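Local coordinates for putative monooxygenase (Fusobacterium nucleatum subsp. nucleatum, PDB 3MCS), which probably acts as a monooxygenase of the antibiotic biosynthesis monooxygenase family, built on the dimeric alpha/beta barrel fold, at residues Gln39-Leu44 with Glu60-Tyr65. Sequence-based numbering, arbitrary orientation.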
ATOM      1  N   GLN A  39     -10.567 -16.586   3.071  1.00 43.33           N
ATOM      2  CA  GLN A  39      -9.601 -16.901   4.118  1.00 43.09           C
ATOM      3  C   GLN A  39      -8.177 -16.490   3.775  1.00 43.02           C
ATOM      4  O   GLN A  39      -7.759 -16.563   2.622  1.00 43.26           O
ATOM      5  CB  GLN A  39      -9.598 -18.401   4.356  1.00 42.35           C
ATOM      6  CG  GLN A  39     -10.905 -18.915   4.890  1.00 44.22           C
ATOM      7  CD  GLN A  39     -11.182 -18.433   6.296  1.00 42.73           C
ATOM      8  OE1 GLN A  39     -10.257 -18.117   7.046  1.00 40.46           O
ATOM      9  NE2 GLN A  39     -12.460 -18.392   6.668  1.00 38.06           N
ATOM     10  N   GLY A  40      -7.425 -16.106   4.801  1.00 43.16           N
ATOM     11  CA  GLY A  40      -6.035 -15.716   4.654  1.00 42.61           C
ATOM     12  C   GLY A  40      -5.802 -14.329   4.083  1.00 41.46           C
ATOM     13  O   GLY A  40      -4.661 -13.952   3.807  1.00 40.72           O
ATOM     14  N   VAL A  41      -6.866 -13.566   3.911  1.00 42.11           N
ATOM     15  CA  VAL A  41      -6.745 -12.228   3.369  1.00 43.83           C
ATOM     16  C   VAL A  41      -6.629 -11.288   4.544  1.00 43.58           C
ATOM     17  O   VAL A  41      -7.545 -11.201   5.350  1.00 44.69           O
ATOM     18  CB  VAL A  41      -7.929 -11.865   2.453  1.00 42.58           C
ATOM     19  CG1 VAL A  41      -9.236 -12.060   3.163  1.00 49.83           C
ATOM     20  CG2 VAL A  41      -7.811 -10.454   2.008  1.00 47.26           C
ATOM     21  N   LEU A  42      -5.497 -10.597   4.648  1.00 45.02           N
ATOM     22  CA  LEU A  42      -5.239  -9.706   5.792  1.00 45.37           C
ATOM     23  C   LEU A  42      -5.812  -8.293   5.619  1.00 45.94           C
ATOM     24  O   LEU A  42      -6.091  -7.604   6.605  1.00 47.53           O
ATOM     25  CB  LEU A  42      -3.736  -9.617   6.063  1.00 44.81           C
ATOM     26  CG  LEU A  42      -3.075 -10.882   6.638  1.00 48.16           C
ATOM     27  CD1 LEU A  42      -1.552 -10.738   6.627  1.00 42.26           C
ATOM     28  CD2 LEU A  42      -3.577 -11.190   8.046  1.00 42.26           C
ATOM     29  N   GLY A  43      -5.980  -7.875   4.373  1.00 43.40           N
ATOM     30  CA  GLY A  43      -6.513  -6.579   4.073  1.00 43.01           C
ATOM     31  C   GLY A  43      -6.405  -6.204   2.601  1.00 43.42           C
ATOM     32  O   GLY A  43      -5.518  -6.670   1.886  1.00 40.90           O
ATOM     33  N   LEU A  44      -7.352  -5.389   2.150  1.00 43.94           N
ATOM     34  CA  LEU A  44      -7.363  -4.847   0.780  1.00 44.56           C
ATOM     35  C   LEU A  44      -7.615  -3.349   0.873  1.00 43.61           C
ATOM     36  O   LEU A  44      -8.439  -2.914   1.660  1.00 44.40           O
ATOM     37  CB  LEU A  44      -8.376  -5.550  -0.146  1.00 42.75           C
ATOM     38  CG  LEU A  44      -7.787  -6.815  -0.771  1.00 41.45           C
ATOM     39  CD1 LEU A  44      -7.824  -7.926   0.207  1.00 44.60           C
ATOM     40  CD2 LEU A  44      -8.548  -7.213  -2.012  1.00 44.81           C
ATOM     41  N   GLU A  60      -2.914  -5.138  -1.756  1.00 44.07           N
ATOM     42  CA  GLU A  60      -3.503  -6.402  -1.351  1.00 42.29           C
ATOM     43  C   GLU A  60      -2.482  -7.153  -0.501  1.00 41.16           C
ATOM     44  O   GLU A  60      -1.333  -7.278  -0.902  1.00 41.07           O
ATOM     45  CB  GLU A  60      -3.888  -7.241  -2.576  1.00 41.51           C
ATOM     46  CG  GLU A  60      -4.959  -6.632  -3.512  1.00 41.84           C
ATOM     47  CD  GLU A  60      -5.420  -7.589  -4.683  1.00 41.24           C
ATOM     48  OE1 GLU A  60      -4.993  -8.747  -4.822  1.00 38.60           O
ATOM     49  OE2 GLU A  60      -6.244  -7.184  -5.495  1.00 42.55           O
ATOM     50  N   ILE A  61      -2.904  -7.649   0.670  1.00 41.36           N
ATOM     51  CA  ILE A  61      -2.002  -8.365   1.584  1.00 40.74           C
ATOM     52  C   ILE A  61      -2.627  -9.634   2.106  1.00 40.26           C
ATOM     53  O   ILE A  61      -3.764  -9.642   2.590  1.00 39.70           O
ATOM     54  CB  ILE A  61      -1.497  -7.455   2.736  1.00 40.97           C
ATOM     55  CG1 ILE A  61      -0.397  -8.169   3.541  1.00 41.82           C
ATOM     56  CG2 ILE A  61      -2.656  -6.970   3.590  1.00 36.75           C
ATOM     57  CD1 ILE A  61       0.328  -7.241   4.527  1.00 40.50           C
ATOM     58  N   TYR A  62      -1.867 -10.717   1.988  1.00 41.87           N
ATOM     59  CA  TYR A  62      -2.326 -12.056   2.360  1.00 42.01           C
ATOM     60  C   TYR A  62      -1.369 -12.734   3.326  1.00 41.92           C
ATOM     61  O   TYR A  62      -0.197 -12.392   3.435  1.00 39.38           O
ATOM     62  CB  TYR A  62      -2.502 -12.915   1.110  1.00 42.43           C
ATOM     63  CG  TYR A  62      -3.403 -12.283   0.091  1.00 43.56           C
ATOM     64  CD1 TYR A  62      -2.911 -11.380  -0.822  1.00 44.11           C
ATOM     65  CD2 TYR A  62      -4.748 -12.576   0.053  1.00 47.95           C
ATOM     66  CE1 TYR A  62      -3.742 -10.789  -1.760  1.00 50.64           C
ATOM     67  CE2 TYR A  62      -5.589 -11.997  -0.888  1.00 49.45           C
ATOM     68  CZ  TYR A  62      -5.075 -11.104  -1.793  1.00 45.72           C
ATOM     69  OH  TYR A  62      -5.867 -10.503  -2.740  1.00 35.15           O
ATOM     70  N   ASN A  63      -1.883 -13.748   3.994  1.00 43.58           N
ATOM     71  CA  ASN A  63      -1.131 -14.383   5.034  1.00 44.43           C
ATOM     72  C   ASN A  63      -0.004 -15.240   4.469  1.00 43.48           C
ATOM     73  O   ASN A  63       1.045 -15.342   5.095  1.00 44.25           O
ATOM     74  CB  ASN A  63      -2.083 -15.192   5.918  1.00 46.07           C
ATOM     75  CG  ASN A  63      -1.738 -15.093   7.397  1.00 51.70           C
ATOM     76  OD1 ASN A  63      -0.569 -15.146   7.792  1.00 58.60           O
ATOM     77  ND2 ASN A  63      -2.765 -14.953   8.227  1.00 54.55           N
ATOM     78  N   ASP A  64      -0.227 -15.848   3.301  1.00 42.74           N
ATOM     79  CA  ASP A  64       0.784 -16.695   2.623  1.00 43.62           C
ATOM     80  C   ASP A  64       0.447 -16.917   1.144  1.00 43.31           C
ATOM     81  O   ASP A  64      -0.646 -16.545   0.709  1.00 44.19           O
ATOM     82  CB  ASP A  64       0.974 -18.038   3.331  1.00 43.52           C
ATOM     83  CG  ASP A  64      -0.266 -18.918   3.310  1.00 44.68           C
ATOM     84  OD1 ASP A  64      -1.124 -18.818   2.409  1.00 53.08           O
ATOM     85  OD2 ASP A  64      -0.359 -19.766   4.208  1.00 51.30           O
ATOM     86  N   TYR A  65       1.352 -17.540   0.386  1.00 43.71           N
ATOM     87  CA  TYR A  65       1.118 -17.717  -1.062  1.00 44.12           C
ATOM     88  C   TYR A  65      -0.057 -18.622  -1.395  1.00 43.66           C
ATOM     89  O   TYR A  65      -0.595 -18.529  -2.489  1.00 45.48           O
ATOM     90  CB  TYR A  65       2.373 -18.208  -1.838  1.00 43.10           C
ATOM     91  CG  TYR A  65       2.868 -19.635  -1.562  1.00 42.89           C
ATOM     92  CD1 TYR A  65       2.288 -20.737  -2.158  1.00 39.85           C
ATOM     93  CD2 TYR A  65       3.970 -19.849  -0.754  1.00 43.32           C
ATOM     94  CE1 TYR A  65       2.767 -22.013  -1.906  1.00 41.69           C
ATOM     95  CE2 TYR A  65       4.466 -21.098  -0.507  1.00 38.21           C
ATOM     96  CZ  TYR A  65       3.874 -22.192  -1.075  1.00 41.18           C
ATOM     97  OH  TYR A  65       4.375 -23.461  -0.799  1.00 34.06           O
TER
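Ile61 O is gripped by two successive backbone amides of the facing strand: Leu42 N lies 2.9 Å away, and Gly43 N adds a weak bond at 3.3 Å from Ile61 O. With Leu42 and Gly43 both set opposite Ile61, this is a classic beta bulge in the antiparallel hairpin of strands 41-49 and 55-62. On one side of it Ile61 N donates to Gly43 O; on the other, Asn63 N reaches Gly40 O at 2.8 Å, in the carbonyl plane. With chi1 at -171°, CG2 of Ile61 falls between the backbone N and the carbonyl carbon, which sets it over the Gly43 backbone and 3.8 Å from Leu42 CB. On the other face of the sheet, Val41 CG2 meets Tyr62 CE2, and Leu44 CD2 rests 3.9 Å from Glu60 CG. Helix 20-37 packs over Val41 and Leu44 here, and Phe68 and His71 meet the Tyr62 ring. Glu60 OE1 faces Tyr62 OH, a doubtful bond because that hydroxyl is less surely placed; OE2 is hydrogen-bonded to Tyr30 OH of helix 20-37. The Tyr30 bond probably helps offset the cost of burying the carboxylate, while the bulge takes in an extra residue with both amides, Gly43 only weakly, still bonded to one carbonyl.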